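Transcriptional regulator, TetR family (Cytophaga hutchinsonii, PDB 3EUP) probably binds operator DNA through an N-terminal helix-turn-helix domain and regulates transcription, with a helical C-terminal domain expected to sense an unidentified ligand. Local coordinates at residues S93-N96 against L102-V105; L133-N138 against L168-I173. One frame throughout, in Å; residues are numbered along the deposited sequence.

Contact 1 (S93-N96 against L102-V105); sequences SMYN and LFPV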
loop_
_atom_site.group_PDB
_atom_site.type_symbol
_atom_site.label_atom_id
_atom_site.label_comp_id
_atom_site.label_asym_id
_atom_site.label_seq_id
_atom_site.Cartn_x
_atom_site.Cartn_y
_atom_site.Cartn_z
ATOM N N SER A 93 -12.585 10.062 -8.723
ATOM C CA SER A 93 -13.982 9.722 -8.846
ATOM C C SER A 93 -14.086 8.189 -8.841
ATOM O O SER A 93 -14.991 7.640 -8.222
ATOM C CB SER A 93 -14.632 10.382 -10.070
ATOM O OG SER A 93 -14.422 9.585 -11.205
ATOM N N MET A 94 -13.125 7.498 -9.450
ATOM C CA MET A 94 -13.172 6.048 -9.445
ATOM C C MET A 94 -13.142 5.471 -8.022
ATOM O O MET A 94 -13.900 4.534 -7.714
ATOM C CB MET A 94 -12.055 5.485 -10.308
ATOM C CG MET A 94 -12.092 3.982 -10.466
ATOM S SD MET A 94 -10.705 3.371 -11.506
ATOM C CE MET A 94 -10.175 4.896 -12.426
ATOM N N TYR A 95 -12.299 6.032 -7.143
ATOM C CA TYR A 95 -12.128 5.468 -5.801
ATOM C C TYR A 95 -13.145 6.001 -4.794
ATOM O O TYR A 95 -13.553 5.268 -3.908
ATOM C CB TYR A 95 -10.705 5.701 -5.249
ATOM C CG TYR A 95 -10.475 5.074 -3.867
ATOM C CD1 TYR A 95 -10.327 3.709 -3.727
ATOM C CD2 TYR A 95 -10.455 5.861 -2.718
ATOM C CE1 TYR A 95 -10.113 3.127 -2.479
ATOM C CE2 TYR A 95 -10.285 5.299 -1.462
ATOM C CZ TYR A 95 -10.101 3.944 -1.350
ATOM O OH TYR A 95 -9.910 3.349 -0.134
ATOM N N ASN A 96 -13.531 7.270 -4.901
ATOM C CA ASN A 96 -14.430 7.870 -3.912
ATOM C C ASN A 96 -15.933 7.848 -4.236
ATOM O O ASN A 96 -16.737 7.998 -3.319
ATOM C CB ASN A 96 -14.043 9.341 -3.643
ATOM C CG ASN A 96 -12.591 9.498 -3.138
ATOM O OD1 ASN A 96 -11.695 10.056 -3.827
ATOM N ND2 ASN A 96 -12.367 9.022 -1.927
ATOM N N LEU A 102 -17.444 1.507 -6.856
ATOM C CA LEU A 102 -16.805 1.173 -8.156
ATOM C C LEU A 102 -15.526 0.318 -8.047
ATOM O O LEU A 102 -15.131 -0.314 -9.024
ATOM C CB LEU A 102 -16.503 2.435 -8.970
ATOM C CG LEU A 102 -17.617 3.062 -9.820
ATOM C CD1 LEU A 102 -19.070 2.733 -9.386
ATOM C CD2 LEU A 102 -17.370 4.566 -9.917
ATOM N N PHE A 103 -14.861 0.339 -6.891
ATOM C CA PHE A 103 -13.706 -0.520 -6.636
ATOM C C PHE A 103 -14.150 -1.853 -6.076
ATOM O O PHE A 103 -15.214 -1.941 -5.456
ATOM C CB PHE A 103 -12.761 0.099 -5.606
ATOM C CG PHE A 103 -11.531 0.717 -6.202
ATOM C CD1 PHE A 103 -11.614 1.891 -6.890
ATOM C CD2 PHE A 103 -10.290 0.142 -6.024
ATOM C CE1 PHE A 103 -10.482 2.472 -7.417
ATOM C CE2 PHE A 103 -9.168 0.711 -6.572
ATOM C CZ PHE A 103 -9.272 1.874 -7.262
ATOM N N PRO A 104 -13.328 -2.897 -6.250
ATOM C CA PRO A 104 -13.745 -4.157 -5.645
ATOM C C PRO A 104 -13.900 -4.006 -4.130
ATOM O O PRO A 104 -13.281 -3.133 -3.508
ATOM C CB PRO A 104 -12.589 -5.113 -5.949
ATOM C CG PRO A 104 -11.762 -4.447 -6.990
ATOM C CD PRO A 104 -12.003 -2.977 -6.882
ATOM N N VAL A 105 -14.746 -4.852 -3.554
ATOM C CA VAL A 105 -14.819 -4.976 -2.094
ATOM C C VAL A 105 -13.422 -5.249 -1.530
ATOM O O VAL A 105 -12.738 -6.128 -2.016
ATOM C CB VAL A 105 -15.740 -6.126 -1.678
ATOM C CG1 VAL A 105 -15.610 -6.411 -0.164
ATOM C CG2 VAL A 105 -17.195 -5.781 -2.043
HETATM O O HOH W 1 -16.115 3.982 -6.300
#
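The ring of F103 fits against the last turn of helix 91-96, between the side chains of M94 and Y95. F103 can be followed outward from CB, whose bond from CA points toward the helix. F103 CG lies 4.1 Å from Y95 CD1. Next along the ring, CD1 meets the backbone. M94 O lies in the ring plane at its edge, 3.6 Å from F103 CD1, and the CA of Y95 lies close by. F103 CE1 touches M94 CG at 3.8 Å and also reaches the CB of Y95. CZ again lies near Y95 CD1.

That tyrosine atom stands over the centre of the F103 ring. Y95 therefore meets F103 edge to face, as a T-shaped pair. The centroids are 5.2 Å apart and the planes are turned by 84°. CG of Y95 is anti to the backbone N (chi1 -178°), which carries the edge of its ring over F103. M94 adds a Met-aromatic contact. Its SD approaches the F103 ring obliquely, 55° off the normal.

The polar link is a water. It donates to M94 O at 2.7 Å and accepts from L102 N at 2.9 Å. This joins the helix carbonyl to the loop without a direct hydrogen bond between the segments. L102 CB packs against M94 O as well, at 3.6 Å.

The contact folds the loop after helix 91-96 back onto that helix, within the C-terminal domain of a TetR-family regulator. M94 also packs on V73 and L74 of helix 55-78. Helix 158-179 supplies H176, whose ring meets that of Y95, and I173, which touches both Y95 and F103. P104 and V105 continue the loop to helix 10-31, where V105 O accepts a hydrogen bond from N25.

Contact 2 (L133-N138 against L168-I173); sequences LSWKKN and LVEGAI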
loop_
_atom_site.group_PDB
_atom_site.type_symbol
_atom_site.label_atom_id
_atom_site.label_comp_id
_atom_site.label_asym_id
_atom_site.label_seq_id
_atom_site.Cartn_x
_atom_site.Cartn_y
_atom_site.Cartn_z
ATOM N N LEU A 133 3.243 -2.169 -14.175
ATOM C CA LEU A 133 3.947 -1.735 -15.368
ATOM C C LEU A 133 2.995 -1.495 -16.560
ATOM O O LEU A 133 3.209 -0.556 -17.324
ATOM C CB LEU A 133 5.096 -2.687 -15.726
ATOM C CG LEU A 133 6.204 -2.633 -14.655
ATOM C CD1 LEU A 133 7.334 -3.722 -14.858
ATOM C CD2 LEU A 133 6.776 -1.201 -14.557
ATOM N N SER A 134 1.953 -2.309 -16.718
ATOM C CA SER A 134 0.939 -2.044 -17.745
ATOM C C SER A 134 0.161 -0.747 -17.522
ATOM O O SER A 134 -0.198 -0.065 -18.484
ATOM C CB SER A 134 -0.064 -3.189 -17.832
ATOM O OG SER A 134 0.611 -4.323 -18.338
ATOM N N TRP A 135 -0.148 -0.469 -16.254
ATOM C CA TRP A 135 -0.803 0.754 -15.862
ATOM C C TRP A 135 0.130 1.902 -16.216
ATOM O O TRP A 135 -0.298 2.823 -16.916
ATOM C CB TRP A 135 -1.150 0.740 -14.380
ATOM C CG TRP A 135 -1.864 1.926 -13.858
ATOM C CD1 TRP A 135 -2.429 2.950 -14.561
ATOM C CD2 TRP A 135 -2.111 2.204 -12.474
ATOM N NE1 TRP A 135 -2.991 3.860 -13.693
ATOM C CE2 TRP A 135 -2.815 3.411 -12.405
ATOM C CE3 TRP A 135 -1.790 1.542 -11.285
ATOM C CZ2 TRP A 135 -3.216 3.978 -11.179
ATOM C CZ3 TRP A 135 -2.229 2.096 -10.059
ATOM C CH2 TRP A 135 -2.902 3.303 -10.028
ATOM N N LYS A 136 1.406 1.813 -15.802
ATOM C CA LYS A 136 2.420 2.820 -16.165
ATOM C C LYS A 136 2.478 3.068 -17.704
ATOM O O LYS A 136 2.526 4.223 -18.148
ATOM C CB LYS A 136 3.804 2.468 -15.582
ATOM C CG LYS A 136 4.990 3.349 -16.043
ATOM C CD LYS A 136 5.442 3.002 -17.495
ATOM C CE LYS A 136 6.804 3.584 -17.920
ATOM N NZ LYS A 136 7.125 4.773 -17.102
ATOM N N LYS A 137 2.447 1.998 -18.488
ATOM C CA LYS A 137 2.560 2.119 -19.942
ATOM C C LYS A 137 1.359 2.842 -20.542
ATOM O O LYS A 137 1.494 3.657 -21.453
ATOM C CB LYS A 137 2.769 0.747 -20.607
ATOM C CG LYS A 137 4.222 0.487 -21.044
ATOM C CD LYS A 137 4.629 -1.041 -21.115
ATOM C CE LYS A 137 4.432 -1.770 -19.767
ATOM N NZ LYS A 137 4.895 -3.196 -19.746
ATOM N N ASN A 138 0.183 2.547 -20.026
ATOM C CA ASN A 138 -1.013 3.275 -20.408
ATOM C C ASN A 138 -0.916 4.743 -20.092
ATOM O O ASN A 138 -1.296 5.567 -20.903
ATOM C CB ASN A 138 -2.242 2.695 -19.742
ATOM C CG ASN A 138 -2.634 1.351 -20.321
ATOM O OD1 ASN A 138 -2.998 0.432 -19.597
ATOM N ND2 ASN A 138 -2.577 1.236 -21.635
ATOM N N LEU A 168 0.923 8.315 -6.049
ATOM C CA LEU A 168 -0.033 9.178 -5.413
ATOM C C LEU A 168 -1.411 8.536 -5.254
ATOM O O LEU A 168 -2.053 8.733 -4.221
ATOM C CB LEU A 168 -0.147 10.496 -6.157
ATOM C CG LEU A 168 0.976 11.515 -5.945
ATOM C CD1 LEU A 168 0.792 12.693 -6.963
ATOM C CD2 LEU A 168 0.994 11.981 -4.497
ATOM N N VAL A 169 -1.866 7.779 -6.254
ATOM C CA VAL A 169 -3.148 7.139 -6.184
ATOM C C VAL A 169 -3.137 6.024 -5.116
ATOM O O VAL A 169 -3.986 5.996 -4.238
ATOM C CB VAL A 169 -3.593 6.606 -7.557
ATOM C CG1 VAL A 169 -4.855 5.725 -7.428
ATOM C CG2 VAL A 169 -3.853 7.802 -8.511
ATOM N N GLU A 170 -2.126 5.157 -5.166
ATOM C CA GLU A 170 -2.030 4.063 -4.241
ATOM C C GLU A 170 -1.791 4.549 -2.808
ATOM O O GLU A 170 -2.330 3.979 -1.892
ATOM C CB GLU A 170 -0.967 3.076 -4.705
ATOM C CG GLU A 170 -1.281 2.490 -6.084
ATOM C CD GLU A 170 -2.632 1.790 -6.135
ATOM O OE1 GLU A 170 -2.735 0.621 -5.654
ATOM O OE2 GLU A 170 -3.575 2.396 -6.695
ATOM N N GLY A 171 -1.006 5.615 -2.652
ATOM C CA GLY A 171 -0.759 6.254 -1.369
ATOM C C GLY A 171 -2.005 6.909 -0.800
ATOM O O GLY A 171 -2.229 6.834 0.413
ATOM N N ALA A 172 -2.830 7.512 -1.670
ATOM C CA ALA A 172 -4.111 8.087 -1.267
ATOM C C ALA A 172 -4.998 6.990 -0.714
ATOM O O ALA A 172 -5.547 7.150 0.354
ATOM C CB ALA A 172 -4.815 8.869 -2.467
ATOM N N ILE A 173 -5.090 5.855 -1.416
ATOM C CA ILE A 173 -5.915 4.725 -0.978
ATOM C C ILE A 173 -5.458 4.222 0.396
ATOM O O ILE A 173 -6.284 4.019 1.315
ATOM C CB ILE A 173 -5.994 3.604 -2.037
ATOM C CG1 ILE A 173 -6.696 4.129 -3.340
ATOM C CG2 ILE A 173 -6.620 2.293 -1.424
ATOM C CD1 ILE A 173 -6.734 3.126 -4.515
#
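W135 puts the far edge of its indole against E170 and V169. The atoms that touch are CZ3 and CH2, on the six-membered ring. E170 OE2 lies 3.5 Å from W135 CH2 and 3.6 Å from W135 CZ3. The carboxylate carbon CD sits in the plane of the indole, while the carboxylate plane is turned 88° from it. CG of E170 also packs on CZ3. The glutamate chain bends at chi2 (-57°), and this brings its end nearer to the indole than its CB direction suggests. V169 joins through CG1, 4.1 Å from W135 CH2.

This is buried helix-helix packing in the TetR-family C-terminal domain, but helices 122-148 and 158-179 are well apart here. The CA atoms of W135 and V169 are 11.8 Å from each other, and the long tryptophan side chain bridges the distance. L110 of helix 109-117 touches both W135 and E170. E170 also packs on L174 of the second subunit.

Replacing E170 by an alanine would probably open a gap beside CZ3 and CH2 and leave that indole edge with little beyond V169 across this contact.

No hydrogen bond joins the two segments. The indole NE1 is hydrogen-bonded to Y91 OH, outside them. The carboxylate oxygen meets C-H groups at the ring edge, where aromatic hydrogens carry slight positive charge, so the approach is probably weakly favourable.

Overall arrangement
Contacts 1 and 2 follow one another along the chain, and their centres are about 14 Å apart. They meet at I173. I173 CG1 lies 3.7 Å from Y95 CE1, and I173 CD1 lies 3.9 Å from F103 CZ. Helix 158-179 is thus shared: residues 168-173 face helix 122-148 through V169 and E170, and the loop at 102-105 through I173. Both contacts are buried and lie in the C-terminal family region. In TetR-family proteins this domain commonly holds the ligand pocket and the dimer interface. No ligand takes part in either contact, so no pocket is assigned to them. L168 and L133 of contact 2 pack on L168 and Y184 of the second subunit, respectively.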